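SYE1 (Shewanella oneidensis, PDB 4AWT) binds flavin mononucleotide and probably acts as an NAD(P)H-dependent oxidoreductase of the old yellow enzyme family, working on CH-CH groups. Local coordinates at residues 55-60 with 70-75; 98-103 with 177-182; 162-167 with 221-226. The protein carries 1 engineered substitution. One frame throughout, in Å; residues are numbered along the deposited sequence. Where two conformers were deposited one is given.

Contact 1 of 3, residues 55-60 with 70-75; sequences VSEGTQ and WTPGIY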
loop_
_atom_site.group_PDB
_atom_site.type_symbol
_atom_site.label_atom_id
_atom_site.label_comp_id
_atom_site.label_asym_id
_atom_site.label_seq_id
_atom_site.Cartn_x
_atom_site.Cartn_y
_atom_site.Cartn_z
ATOM N N VAL A 55 -0.367 6.769 4.982
ATOM C CA VAL A 55 -1.008 6.012 3.918
ATOM C C VAL A 55 -1.847 4.955 4.600
ATOM O O VAL A 55 -1.338 4.196 5.427
ATOM C CB VAL A 55 -0.018 5.405 2.937
ATOM C CG1 VAL A 55 -0.802 4.876 1.729
ATOM C CG2 VAL A 55 1.035 6.389 2.486
ATOM N N SER A 56 -3.137 4.911 4.295
ATOM C CA SER A 56 -3.993 3.923 4.904
ATOM C C SER A 56 -3.526 2.517 4.562
ATOM O O SER A 56 -2.933 2.249 3.529
ATOM C CB SER A 56 -5.446 4.058 4.456
ATOM O OG SER A 56 -5.695 3.491 3.174
ATOM N N GLU A 57 -3.915 1.580 5.445
ATOM C CA GLU A 57 -3.938 0.191 5.090
ATOM C C GLU A 57 -4.650 -0.010 3.759
ATOM O O GLU A 57 -5.548 0.748 3.381
ATOM C CB GLU A 57 -4.632 -0.627 6.182
ATOM C CG GLU A 57 -6.117 -0.272 6.422
ATOM C CD GLU A 57 -6.452 -0.555 7.878
ATOM O OE1 GLU A 57 -6.531 -1.734 8.286
ATOM O OE2 GLU A 57 -6.646 0.430 8.628
ATOM N N GLY A 58 -4.300 -1.098 3.076
ATOM C CA GLY A 58 -4.997 -1.390 1.823
ATOM C C GLY A 58 -6.491 -1.440 2.053
ATOM O O GLY A 58 -7.003 -2.030 3.000
ATOM N N THR A 59 -7.216 -0.832 1.105
ATOM C CA THR A 59 -8.670 -0.784 1.189
ATOM C C THR A 59 -9.213 -1.248 -0.162
ATOM O O THR A 59 -8.925 -0.700 -1.224
ATOM C CB THR A 59 -9.140 0.606 1.649
ATOM O OG1 THR A 59 -10.557 0.607 1.811
ATOM C CG2 THR A 59 -8.782 1.770 0.787
ATOM N N GLN A 60 -9.951 -2.346 -0.126
ATOM C CA GLN A 60 -10.350 -3.019 -1.367
ATOM C C GLN A 60 -11.346 -2.181 -2.141
ATOM O O GLN A 60 -12.284 -1.572 -1.616
ATOM C CB GLN A 60 -10.901 -4.416 -1.118
ATOM C CG GLN A 60 -12.138 -4.508 -0.226
ATOM C CD GLN A 60 -11.826 -4.715 1.221
ATOM O OE1 GLN A 60 -10.682 -4.485 1.672
ATOM N NE2 GLN A 60 -12.800 -5.102 2.007
ATOM N N TRP A 70 -11.732 -9.013 7.127
ATOM C CA TRP A 70 -12.004 -7.831 7.955
ATOM C C TRP A 70 -11.200 -6.605 7.516
ATOM O O TRP A 70 -11.023 -5.678 8.319
ATOM C CB TRP A 70 -11.828 -8.069 9.464
ATOM C CG TRP A 70 -12.386 -9.390 9.934
ATOM C CD1 TRP A 70 -13.671 -9.858 9.722
ATOM C CD2 TRP A 70 -11.684 -10.387 10.657
ATOM N NE1 TRP A 70 -13.795 -11.085 10.301
ATOM C CE2 TRP A 70 -12.584 -11.448 10.875
ATOM C CE3 TRP A 70 -10.383 -10.481 11.128
ATOM C CZ2 TRP A 70 -12.189 -12.581 11.557
ATOM C CZ3 TRP A 70 -9.987 -11.600 11.803
ATOM C CH2 TRP A 70 -10.890 -12.646 12.012
ATOM N N THR A 71 -10.730 -6.549 6.276
ATOM C CA THR A 71 -10.114 -5.334 5.784
ATOM C C THR A 71 -11.181 -4.364 5.335
ATOM O O THR A 71 -12.257 -4.761 4.826
ATOM C CB THR A 71 -9.085 -5.618 4.675
ATOM O OG1 THR A 71 -9.728 -6.204 3.520
ATOM C CG2 THR A 71 -8.043 -6.599 5.141
ATOM N N PRO A 72 -10.977 -3.062 5.517
ATOM C CA PRO A 72 -11.999 -2.085 5.174
ATOM C C PRO A 72 -12.093 -1.870 3.695
ATOM O O PRO A 72 -11.075 -1.760 3.013
ATOM C CB PRO A 72 -11.471 -0.790 5.845
ATOM C CG PRO A 72 -9.952 -0.984 5.822
ATOM C CD PRO A 72 -9.771 -2.461 6.121
ATOM N N GLY A 73 -13.310 -1.760 3.160
ATOM C CA GLY A 73 -13.494 -1.417 1.785
ATOM C C GLY A 73 -13.635 0.064 1.550
ATOM O O GLY A 73 -13.735 0.872 2.470
ATOM N N ILE A 74 -13.703 0.434 0.243
ATOM C CA ILE A 74 -13.890 1.814 -0.154
ATOM C C ILE A 74 -14.877 1.923 -1.297
ATOM O O ILE A 74 -14.783 2.843 -2.121
ATOM C CB ILE A 74 -12.549 2.531 -0.383
ATOM C CG1 ILE A 74 -12.660 4.049 -0.377
ATOM C CG2 ILE A 74 -11.825 1.995 -1.609
ATOM C CD1 ILE A 74 -11.357 4.736 -0.015
ATOM N N TYR A 75 -15.853 1.019 -1.357
ATOM C CA TYR A 75 -16.804 0.982 -2.453
ATOM C C TYR A 75 -18.265 1.188 -2.032
ATOM O O TYR A 75 -19.061 1.484 -2.941
ATOM C CB TYR A 75 -16.644 -0.300 -3.313
ATOM C CG TYR A 75 -16.792 -1.563 -2.562
ATOM C CD1 TYR A 75 -18.046 -2.164 -2.377
ATOM C CD2 TYR A 75 -15.711 -2.223 -1.968
ATOM C CE1 TYR A 75 -18.202 -3.325 -1.663
ATOM C CE2 TYR A 75 -15.843 -3.370 -1.244
ATOM C CZ TYR A 75 -17.128 -3.927 -1.099
ATOM O OH TYR A 75 -17.286 -5.073 -0.356
HETATM O O HOH W 1 -15.354 -6.311 1.111
#
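Both polar atoms of the Q60 amide engage T71. NE2 donates to T71 O at 2.9 Å, the carbonyl oxygen lying near the plane of the amide while the donor stands well above the carbonyl's own plane. OE1 accepts from T71 OG1 at 2.7 Å. The side chain reaches them by folding, with CG between the backbone N and the carbonyl carbon (chi1 60°) and a bend at chi2 of -92°. NE2 also donates a hydrogen bond to a water 3.0 Å away, which is hydrogen-bonded to Y75 OH, so an amide, donor and acceptor in one group, suits the place. An alanine here removes the amide, which would probably leave T71 O without its donor, T71 OG1 without this acceptor and the loop less firmly tied to the strand.

T59 provides the next hold: its OG1 donates to P72 O at 2.7 Å, from above the carbonyl plane, and accepts from W83 NE1. On the backbone, I74 N donates to Q60 O at 3.1 Å, and the same oxygen lies at the edge of the Y75 ring. A side chain on G73 would run into that ring, which favours glycine. Apolar contacts complete the seam: T59 CG2 meets I74 CG2 at 3.9 Å, and P72 CG rests on E57 CG, whose carboxylate is held by Y45 OH and R27 N.

The contact thus ties the end of barrel strand 53-60 to the loop leading into helix 77-92, whose W83 packs on P72 and I74, while M41 of helix 39-46 touches E57 and P72.

Contact 2 of 3, residues 98-103 with 177-182; sequences FAQLWH and GIELHA. With FMN (flavin mononucleotide), chain B.
Q100 NE2 is shared by two acceptors, FMN O2 at 2.8 Å in a nearly straight bond (168°) and E179 OE2 at 2.9 Å in a more bent one. At the other end of the same amide, Q100 OE1 accepts from FMN N3 at 2.9 Å, so glutamine matches the flavin's neighbouring acceptor and donor with its own donor and acceptor. The chain is fully extended, CG anti to the backbone N (chi1 -173°), which carries the amide off the strand to the cofactor. E179 helps fix its rotation, together with the flavin, since a carboxylate accepts from the NH2 end and not from the oxygen. The other oxygen, E179 OE1, is bonded by Y266 OH and H268 ND1.

H181 backs this amide, with Q100 NE2 over one face of its ring and H181 NE2 3.0 Å from FMN O2. Beside it lies W102, near parallel but slid so far that the rings barely overlap, with the imidazole 4.8 Å from the five-membered ring between centroids.

Beneath these groups the strands run parallel, linked by bonds such as E179 N to A99 O (2.8 Å) and H181 N to L101 O. At the F98 end of the pair, G177 CA lies squarely over the face of the F98 ring, a CH-pi contact of 3.5 Å to the centroid; a side chain on G177 would collide with it. Facing helix 153-172, L101 CG packs on I178 CB.

The chemistry is that of a flavin recognised through its pyrimidine edge. Donation to O2 is consistent with steadying negative charge that gathers around N1 and O2 on reduction.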
loop_
_atom_site.group_PDB
_atom_site.type_symbol
_atom_site.label_atom_id
_atom_site.label_comp_id
_atom_site.label_asym_id
_atom_site.label_seq_id
_atom_site.Cartn_x
_atom_site.Cartn_y
_atom_site.Cartn_z
ATOM N N PHE A 98 -3.438 9.542 2.660
ATOM C CA PHE A 98 -3.788 8.952 1.369
ATOM C C PHE A 98 -4.423 7.593 1.601
ATOM O O PHE A 98 -4.032 6.877 2.523
ATOM C CB PHE A 98 -2.572 8.797 0.463
ATOM C CG PHE A 98 -2.144 10.029 -0.316
ATOM C CD1 PHE A 98 -2.232 11.316 0.196
ATOM C CD2 PHE A 98 -1.624 9.871 -1.599
ATOM C CE1 PHE A 98 -1.819 12.408 -0.552
ATOM C CE2 PHE A 98 -1.210 10.967 -2.342
ATOM C CZ PHE A 98 -1.296 12.229 -1.822
ATOM N N ALA A 99 -5.375 7.211 0.749
ATOM C CA ALA A 99 -5.999 5.906 0.796
ATOM C C ALA A 99 -5.266 4.940 -0.125
ATOM O O ALA A 99 -5.127 5.239 -1.310
ATOM C CB ALA A 99 -7.455 5.961 0.348
ATOM N N GLN A 100 -4.852 3.782 0.377
ATOM C CA GLN A 100 -4.204 2.788 -0.476
ATOM C C GLN A 100 -5.263 1.915 -1.147
ATOM O O GLN A 100 -5.869 1.057 -0.533
ATOM C CB GLN A 100 -3.208 1.913 0.268
ATOM C CG GLN A 100 -2.484 1.047 -0.758
ATOM C CD GLN A 100 -1.610 0.000 -0.165
ATOM O OE1 GLN A 100 -2.079 -0.899 0.559
ATOM N NE2 GLN A 100 -0.326 0.036 -0.497
ATOM N N LEU A 101 -5.483 2.145 -2.454
ATOM C CA LEU A 101 -6.488 1.393 -3.202
ATOM C C LEU A 101 -5.944 0.017 -3.545
ATOM O O LEU A 101 -4.883 -0.104 -4.168
ATOM C CB LEU A 101 -6.866 2.146 -4.463
ATOM C CG LEU A 101 -7.325 3.578 -4.277
ATOM C CD1 LEU A 101 -7.758 4.156 -5.626
ATOM C CD2 LEU A 101 -8.446 3.698 -3.259
ATOM N N TRP A 102 -6.703 -1.014 -3.167
ATOM C CA TRP A 102 -6.203 -2.384 -3.186
ATOM C C TRP A 102 -7.046 -3.289 -4.092
ATOM O O TRP A 102 -8.270 -3.353 -3.958
ATOM C CB TRP A 102 -6.225 -2.977 -1.781
ATOM C CG TRP A 102 -5.221 -4.038 -1.494
ATOM C CD1 TRP A 102 -4.196 -4.521 -2.248
ATOM C CD2 TRP A 102 -5.144 -4.708 -0.234
ATOM N NE1 TRP A 102 -3.480 -5.447 -1.525
ATOM C CE2 TRP A 102 -4.028 -5.558 -0.287
ATOM C CE3 TRP A 102 -5.897 -4.634 0.944
ATOM C CZ2 TRP A 102 -3.652 -6.329 0.815
ATOM C CZ3 TRP A 102 -5.493 -5.397 2.019
ATOM C CH2 TRP A 102 -4.421 -6.208 1.950
ATOM N N HIS A 103 -6.352 -4.070 -4.914
ATOM C CA HIS A 103 -6.916 -5.280 -5.523
ATOM C C HIS A 103 -5.845 -6.343 -5.392
ATOM O O HIS A 103 -4.738 -6.202 -5.910
ATOM C CB HIS A 103 -7.325 -5.097 -6.983
ATOM C CG HIS A 103 -8.201 -6.209 -7.497
ATOM N ND1 HIS A 103 -7.922 -7.495 -7.352
ATOM C CD2 HIS A 103 -9.403 -6.085 -8.106
ATOM C CE1 HIS A 103 -8.903 -8.187 -7.888
ATOM N NE2 HIS A 103 -9.827 -7.362 -8.361
ATOM N N GLY A 177 -5.414 12.125 -1.079
ATOM C CA GLY A 177 -4.936 11.452 -2.278
ATOM C C GLY A 177 -5.128 9.973 -2.133
ATOM O O GLY A 177 -5.681 9.486 -1.128
ATOM N N ILE A 178 -4.667 9.239 -3.150
ATOM C CA ILE A 178 -4.681 7.798 -3.129
ATOM C C ILE A 178 -3.287 7.270 -3.450
ATOM O O ILE A 178 -2.529 7.914 -4.164
ATOM C CB ILE A 178 -5.741 7.190 -4.073
ATOM C CG1 ILE A 178 -5.451 7.408 -5.553
ATOM C CG2 ILE A 178 -7.105 7.717 -3.680
ATOM C CD1 ILE A 178 -4.556 6.400 -6.233
ATOM N N GLU A 179 -3.014 6.074 -2.953
ATOM C CA GLU A 179 -1.846 5.304 -3.329
ATOM C C GLU A 179 -2.336 4.064 -4.024
ATOM O O GLU A 179 -3.115 3.268 -3.473
ATOM C CB GLU A 179 -1.010 4.901 -2.114
ATOM C CG GLU A 179 0.256 4.161 -2.516
ATOM C CD GLU A 179 1.093 3.723 -1.328
ATOM O OE1 GLU A 179 1.850 4.609 -0.808
ATOM O OE2 GLU A 179 1.007 2.556 -0.922
ATOM N N LEU A 180 -1.876 3.836 -5.262
ATOM C CA LEU A 180 -2.190 2.591 -5.952
ATOM C C LEU A 180 -1.268 1.499 -5.456
ATOM O O LEU A 180 -0.054 1.579 -5.618
ATOM C CB LEU A 180 -1.992 2.787 -7.441
ATOM C CG LEU A 180 -2.210 1.549 -8.305
ATOM C CD1 LEU A 180 -3.645 1.032 -8.148
ATOM C CD2 LEU A 180 -1.874 1.854 -9.754
ATOM N N HIS A 181 -1.835 0.440 -4.881
ATOM C CA HIS A 181 -1.013 -0.699 -4.455
ATOM C C HIS A 181 -0.689 -1.524 -5.706
ATOM O O HIS A 181 -1.517 -2.319 -6.153
ATOM C CB HIS A 181 -1.716 -1.550 -3.423
ATOM C CG HIS A 181 -0.798 -2.477 -2.694
ATOM N ND1 HIS A 181 0.456 -2.739 -3.119
ATOM C CD2 HIS A 181 -1.024 -3.113 -1.511
ATOM C CE1 HIS A 181 0.983 -3.545 -2.218
ATOM N NE2 HIS A 181 0.139 -3.782 -1.234
ATOM N N ALA A 182 0.484 -1.337 -6.275
ATOM C CA ALA A 182 0.974 -2.098 -7.393
ATOM C C ALA A 182 2.172 -2.946 -7.001
ATOM O O ALA A 182 2.974 -3.339 -7.855
ATOM C CB ALA A 182 1.281 -1.183 -8.586
HETATM N N1 FMN B . 1.900 -2.938 2.700
HETATM C C2 FMN B . 0.986 -2.449 1.870
HETATM O O2 FMN B . 1.302 -1.888 0.787
HETATM N N3 FMN B . -0.362 -2.544 2.182
HETATM C C4 FMN B . -0.827 -3.136 3.345
HETATM O O4 FMN B . -2.059 -3.085 3.599
HETATM C C4A FMN B . 0.137 -3.742 4.149
HETATM N N5 FMN B . -0.241 -4.445 5.292
HETATM C C5A FMN B . 0.756 -4.661 6.282
HETATM C C6 FMN B . 0.393 -5.105 7.529
HETATM C C7 FMN B . 1.347 -5.307 8.556
HETATM C C7M FMN B . 0.855 -5.676 9.935
HETATM C C8 FMN B . 2.661 -5.100 8.263
HETATM C C8M FMN B . 3.744 -5.261 9.310
HETATM C C9 FMN B . 3.047 -4.658 6.981
HETATM C C9A FMN B . 2.101 -4.423 5.981
HETATM N N10 FMN B . 2.476 -3.921 4.717
HETATM C C10 FMN B . 1.492 -3.523 3.832
HETATM C "C1'" FMN B . 3.886 -3.623 4.451
HETATM C "C2'" FMN B . 4.377 -2.330 5.127
HETATM O "O2'" FMN B . 3.790 -1.192 4.520
HETATM C "C3'" FMN B . 5.878 -2.149 5.014
HETATM O "O3'" FMN B . 6.290 -1.941 3.672
HETATM C "C4'" FMN B . 6.718 -3.287 5.622
HETATM O "O4'" FMN B . 6.223 -3.686 6.891
HETATM C "C5'" FMN B . 8.198 -2.961 5.660
HETATM O "O5'" FMN B . 8.464 -1.825 6.500
HETATM P P FMN B . 8.985 -2.056 8.011
HETATM O O1P FMN B . 7.840 -2.683 8.767
HETATM O O2P FMN B . 10.189 -2.968 7.941
HETATM O O3P FMN B . 9.304 -0.657 8.476
HETATM O O HOH W 2 -4.195 -2.197 -5.800
HETATM O O HOH W 3 -2.807 -4.591 -7.268
#

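Contact 3 of 3, residues 162-167 with 221-226; sequences DYRQAA and LVDAIG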
loop_
_atom_site.group_PDB
_atom_site.type_symbol
_atom_site.label_atom_id
_atom_site.label_comp_id
_atom_site.label_asym_id
_atom_site.label_seq_id
_atom_site.Cartn_x
_atom_site.Cartn_y
_atom_site.Cartn_z
ATOM N N ASP A 162 -13.446 0.168 -11.453
ATOM C CA ASP A 162 -13.510 0.062 -10.000
ATOM C C ASP A 162 -12.416 0.918 -9.341
ATOM O O ASP A 162 -12.654 1.572 -8.333
ATOM C CB ASP A 162 -13.408 -1.373 -9.560
ATOM C CG ASP A 162 -14.576 -2.265 -9.951
ATOM O OD1 ASP A 162 -15.649 -1.734 -10.313
ATOM O OD2 ASP A 162 -14.410 -3.495 -9.834
ATOM N N TYR A 163 -11.208 0.899 -9.909
ATOM C CA TYR A 163 -10.164 1.778 -9.388
ATOM C C TYR A 163 -10.533 3.231 -9.514
ATOM O O TYR A 163 -10.340 4.029 -8.600
ATOM C CB TYR A 163 -8.845 1.519 -10.095
ATOM C CG TYR A 163 -7.974 0.427 -9.559
ATOM C CD1 TYR A 163 -7.398 0.528 -8.294
ATOM C CD2 TYR A 163 -7.670 -0.718 -10.307
ATOM C CE1 TYR A 163 -6.585 -0.472 -7.798
ATOM C CE2 TYR A 163 -6.833 -1.692 -9.838
ATOM C CZ TYR A 163 -6.285 -1.578 -8.561
ATOM O OH TYR A 163 -5.431 -2.571 -8.150
ATOM N N ARG A 164 -11.049 3.609 -10.691
ATOM C CA ARG A 164 -11.402 4.992 -10.948
ATOM C C ARG A 164 -12.429 5.472 -9.934
ATOM O O ARG A 164 -12.314 6.545 -9.340
ATOM C CB ARG A 164 -11.903 5.110 -12.404
ATOM C CG ARG A 164 -11.841 6.531 -12.928
ATOM C CD ARG A 164 -12.530 6.616 -14.294
ATOM N NE ARG A 164 -12.362 7.903 -14.910
ATOM C CZ ARG A 164 -12.964 9.000 -14.495
ATOM N NH1 ARG A 164 -13.845 8.986 -13.497
ATOM N NH2 ARG A 164 -12.714 10.156 -15.104
ATOM N N GLN A 165 -13.470 4.659 -9.754
ATOM C CA GLN A 165 -14.510 5.040 -8.821
ATOM C C GLN A 165 -13.996 5.060 -7.386
ATOM O O GLN A 165 -14.400 5.916 -6.598
ATOM C CB GLN A 165 -15.721 4.112 -8.962
ATOM C CG GLN A 165 -16.892 4.555 -8.097
ATOM C CD GLN A 165 -17.389 5.934 -8.418
ATOM O OE1 GLN A 165 -17.611 6.816 -7.497
ATOM N NE2 GLN A 165 -17.580 6.243 -9.652
ATOM N N ALA A 166 -13.115 4.123 -7.046
ATOM C CA ALA A 166 -12.558 4.090 -5.705
ATOM C C ALA A 166 -11.776 5.359 -5.408
ATOM O O ALA A 166 -11.782 5.848 -4.285
ATOM C CB ALA A 166 -11.675 2.887 -5.503
ATOM N N ALA A 167 -11.091 5.918 -6.425
ATOM C CA ALA A 167 -10.381 7.171 -6.232
ATOM C C ALA A 167 -11.346 8.300 -5.918
ATOM O O ALA A 167 -11.119 9.133 -5.033
ATOM C CB ALA A 167 -9.535 7.473 -7.439
ATOM N N LEU A 221 -6.836 6.814 -12.834
ATOM C CA LEU A 221 -6.757 7.478 -11.527
ATOM C C LEU A 221 -6.445 8.935 -11.673
ATOM O O LEU A 221 -7.059 9.797 -11.016
ATOM C CB LEU A 221 -5.706 6.759 -10.678
ATOM C CG LEU A 221 -6.029 5.335 -10.293
ATOM C CD1 LEU A 221 -4.790 4.646 -9.741
ATOM C CD2 LEU A 221 -7.152 5.269 -9.272
ATOM N N VAL A 222 -5.451 9.252 -12.533
ATOM C CA VAL A 222 -5.103 10.640 -12.769
ATOM C C VAL A 222 -6.252 11.386 -13.376
ATOM O O VAL A 222 -6.528 12.546 -13.020
ATOM C CB VAL A 222 -3.840 10.683 -13.650
ATOM C CG1 VAL A 222 -3.612 12.083 -14.189
ATOM C CG2 VAL A 222 -2.627 10.169 -12.896
ATOM N N ASP A 223 -6.926 10.763 -14.358
ATOM C CA ASP A 223 -8.091 11.464 -14.952
ATOM C C ASP A 223 -9.151 11.753 -13.924
ATOM O O ASP A 223 -9.797 12.790 -13.981
ATOM C CB ASP A 223 -8.647 10.576 -16.066
ATOM C CG ASP A 223 -9.642 11.211 -16.955
ATOM O OD1 ASP A 223 -9.258 12.243 -17.556
ATOM O OD2 ASP A 223 -10.769 10.689 -17.124
ATOM N N ALA A 224 -9.343 10.859 -12.974
ATOM C CA ALA A 224 -10.396 11.049 -11.986
ATOM C C ALA A 224 -10.071 12.143 -10.992
ATOM O O ALA A 224 -10.943 12.939 -10.669
ATOM C CB ALA A 224 -10.636 9.722 -11.269
ATOM N N ILE A 225 -8.851 12.150 -10.418
ATOM C CA ILE A 225 -8.581 12.999 -9.265
ATOM C C ILE A 225 -7.385 13.880 -9.392
ATOM O O ILE A 225 -7.136 14.690 -8.503
ATOM C CB ILE A 225 -8.536 12.211 -7.924
ATOM C CG1 ILE A 225 -7.280 11.330 -7.815
ATOM C CG2 ILE A 225 -9.815 11.426 -7.756
ATOM C CD1 ILE A 225 -7.127 10.756 -6.426
ATOM N N GLY A 226 -6.615 13.780 -10.472
ATOM C CA GLY A 226 -5.460 14.624 -10.673
ATOM C C GLY A 226 -4.159 13.948 -10.251
ATOM O O GLY A 226 -4.106 13.276 -9.217
HETATM O O HOH W 4 -10.850 7.316 -17.320
#
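L221 supplies the main bump: its CD2 methyl settles into a shallow hollow on helix 153-172, 3.5 Å from Y163 O and 3.7 Å from A167 CB, with Y163 CB on its far margin. Alanine fits at the floor of this hollow because its lone methyl lets the neighbouring helix come close. One turn further on, I225 covers the same methyl, its CG2 4.0 Å from A167 CB. Leucine and isoleucine fill the buried side well, for beyond the helix L221 also rests on I178, L180 and L101 of the barrel, and I225 on I178.

Toward solvent the roles reverse. Here A224 is the small residue, and R164 lies across it: R164 CG is 3.8 Å from A224 CB, and the same methyl sits under one face of the guanidinium. The arm runs extended, CG anti to the backbone N (chi1 -160°), and in the conformer described its NH2 meets D223 OD2 at 2.9 Å in a salt bridge. The oxygen lies in the guanidinium plane, although the nitrogen stands above the carboxylate. R164 has a second conformer, so this bridge may not be permanent.

The axes pass 8.8 Å apart at -31°, running the same way, as expected of neighbouring outer helices in a TIM barrel, each leading from one parallel strand to the next.

In the fold
The three contacts pass from the flavin site out to the barrel's helical shell. Contacts 1 and 2, centres about 9 Å apart, share the sheet: strands 53-60 and 96-102 are neighbours, joined by probable hydrogen bonds S56 N to F98 O and T59 N to Q100 O, each 2.8 Å. Both reach FMN: G58 N bonds its O4, and G58 CA lies 3.2 Å from Q100 OE1, which accepts from FMN N3. Contact 3, centred about 10 Å from contact 2, packs on the outer side of strands 96-102 and 177-181, with Y163 CE1 3.3 Å from L180 CD1. The Y163 side chain stays about 11 Å from the flavin. Contact 1 meets contact 3 through I74 and A166.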